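Local coordinates for Pap fimbrial major pilin protein (Escherichia coli, PDB 2UY6) that polymerises into the thick, right-handed helical rod of the P pilus, a filament that lets the bacterium colonise the epithelium of specific host organs, at residues Gln26-Ala29 with Asp30-Asp34. The protein carries 2 engineered substitutions. Sequence-based numbering, arbitrary orientation.
Sequences QKSA and DQSID
Ser28 and Gln31 close a type I beta turn in the connection between strands 23-25 and 32-34 of the pilin domain, a local contact tied by one backbone and one side-chain hydrogen bond. Gln31 N donates to Ser28 O (2.9 Å, N-H...O angle 154°), approaching from above the carbonyl plane. Ser28, the first residue of the turn, also uses its side chain: chi1 of 55° tucks OG in over its own backbone, and from there it donates to a lone pair of Ser32 O in the carbonyl plane (Ser28 OG to Ser32 O 2.6 Å). Ser32 in turn folds its own hydroxyl back to Asp30, its OG donating to OD1 at 2.6 Å from above the carboxylate plane. The extended side chain of Gln26 reaches across so that its OE1 crowds the Gln31 backbone, while its NE2 bonds to Asp55 O on strand 52-59. Residues 32-34 pair antiparallel with a strand of a chain of another protein, extending the sheet across the interface; that chain also hydrogen-bonds Ala29 O and Asp30 OD2, so the turn is part of the interface. The two hydroxyl bonds link the turn to the start of strand 32-34, giving Ser32 O and Asp30 OD1 each a donor; Asp30, gripped through both oxygens, is held between Ser32 and the partner chain, which probably favours its charged form.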
ATOM      1  N   GLN B  26     -12.711 -14.553  -0.133  1.00 28.25           N
ATOM      2  CA  GLN B  26     -13.122 -15.805   0.475  1.00 29.16           C
ATOM      3  C   GLN B  26     -13.407 -16.867  -0.579  1.00 31.49           C
ATOM      4  O   GLN B  26     -13.294 -16.604  -1.780  1.00 32.82           O
ATOM      5  CB  GLN B  26     -14.369 -15.567   1.329  1.00 27.65           C
ATOM      6  CG  GLN B  26     -14.145 -14.561   2.433  1.00 28.49           C
ATOM      7  CD  GLN B  26     -15.350 -14.382   3.324  1.00 31.95           C
ATOM      8  OE1 GLN B  26     -16.327 -13.742   2.948  1.00 33.33           O
ATOM      9  NE2 GLN B  26     -15.289 -14.961   4.518  1.00 34.49           N
ATOM     10  N   LYS B  27     -13.767 -18.069  -0.128  1.00 31.62           N
ATOM     11  CA  LYS B  27     -14.078 -19.153  -1.050  1.00 30.96           C
ATOM     12  C   LYS B  27     -15.275 -18.735  -1.908  1.00 30.35           C
ATOM     13  O   LYS B  27     -15.395 -19.142  -3.068  1.00 30.34           O
ATOM     14  CB  LYS B  27     -14.391 -20.436  -0.275  1.00 31.11           C
ATOM     15  N   SER B  28     -16.153 -17.910  -1.347  1.00 27.99           N
ATOM     16  CA  SER B  28     -17.320 -17.452  -2.093  1.00 29.48           C
ATOM     17  C   SER B  28     -17.117 -16.046  -2.684  1.00 30.55           C
ATOM     18  O   SER B  28     -16.677 -15.119  -2.001  1.00 31.74           O
ATOM     19  CB  SER B  28     -18.564 -17.485  -1.199  1.00 28.56           C
ATOM     20  OG  SER B  28     -18.379 -16.735  -0.013  1.00 30.01           O
ATOM     21  N   ALA B  29     -17.447 -15.900  -3.961  1.00 29.48           N
ATOM     22  CA  ALA B  29     -17.290 -14.627  -4.660  1.00 28.97           C
ATOM     23  C   ALA B  29     -18.022 -13.445  -4.019  1.00 27.12           C
ATOM     24  O   ALA B  29     -17.630 -12.293  -4.210  1.00 26.83           O
ATOM     25  CB  ALA B  29     -17.741 -14.783  -6.110  1.00 29.56           C
ATOM     26  N   ASP B  30     -19.080 -13.723  -3.270  1.00 24.80           N
ATOM     27  CA  ASP B  30     -19.847 -12.656  -2.636  1.00 23.85           C
ATOM     28  C   ASP B  30     -19.465 -12.500  -1.178  1.00 21.93           C
ATOM     29  O   ASP B  30     -20.147 -11.834  -0.416  1.00 20.91           O
ATOM     30  CB  ASP B  30     -21.355 -12.918  -2.767  1.00 26.98           C
ATOM     31  CG  ASP B  30     -21.815 -14.162  -2.009  1.00 30.90           C
ATOM     32  OD1 ASP B  30     -20.965 -14.929  -1.490  1.00 31.86           O
ATOM     33  OD2 ASP B  30     -23.043 -14.375  -1.940  1.00 35.14           O
ATOM     34  N   GLN B  31     -18.363 -13.130  -0.797  1.00 22.76           N
ATOM     35  CA  GLN B  31     -17.858 -13.032   0.569  1.00 22.47           C
ATOM     36  C   GLN B  31     -18.919 -13.315   1.637  1.00 21.19           C
ATOM     37  O   GLN B  31     -19.211 -12.506   2.513  1.00 17.55           O
ATOM     38  CB  GLN B  31     -17.207 -11.653   0.767  1.00 20.64           C
ATOM     39  CG  GLN B  31     -16.064 -11.411  -0.228  1.00 20.11           C
ATOM     40  CD  GLN B  31     -15.368 -10.060  -0.063  1.00 21.79           C
ATOM     41  OE1 GLN B  31     -15.826  -9.189   0.687  1.00 23.01           O
ATOM     42  NE2 GLN B  31     -14.260  -9.879  -0.777  1.00 17.42           N
ATOM     43  N   SER B  32     -19.486 -14.505   1.549  1.00 23.02           N
ATOM     44  CA  SER B  32     -20.491 -14.919   2.501  1.00 25.71           C
ATOM     45  C   SER B  32     -20.288 -16.379   2.886  1.00 25.63           C
ATOM     46  O   SER B  32     -19.521 -17.106   2.256  1.00 25.55           O
ATOM     47  CB  SER B  32     -21.868 -14.760   1.877  1.00 26.76           C
ATOM     48  OG  SER B  32     -21.988 -15.631   0.765  1.00 29.46           O
ATOM     49  N   ILE B  33     -20.965 -16.788   3.948  1.00 27.10           N
ATOM     50  CA  ILE B  33     -20.943 -18.172   4.383  1.00 28.38           C
ATOM     51  C   ILE B  33     -22.403 -18.497   4.657  1.00 31.97           C
ATOM     52  O   ILE B  33     -23.128 -17.705   5.265  1.00 33.15           O
ATOM     53  CB  ILE B  33     -20.090 -18.404   5.647  1.00 25.30           C
ATOM     54  CG1 ILE B  33     -20.509 -17.447   6.757  1.00 23.82           C
ATOM     55  CG2 ILE B  33     -18.619 -18.282   5.298  1.00 21.46           C
ATOM     56  CD1 ILE B  33     -19.810 -17.731   8.072  1.00 24.61           C
ATOM     57  N   ASP B  34     -22.831 -19.654   4.172  1.00 35.35           N
ATOM     58  CA  ASP B  34     -24.205 -20.108   4.304  1.00 36.29           C
ATOM     59  C   ASP B  34     -24.327 -21.065   5.482  1.00 37.02           C
ATOM     60  O   ASP B  34     -23.552 -22.007   5.603  1.00 38.13           O
ATOM     61  CB  ASP B  34     -24.590 -20.780   2.983  1.00 38.86           C
ATOM     62  CG  ASP B  34     -25.949 -21.420   3.015  1.00 41.70           C
ATOM     63  OD1 ASP B  34     -26.904 -20.808   3.536  1.00 44.67           O
ATOM     64  OD2 ASP B  34     -26.062 -22.545   2.492  1.00 43.72           O
TER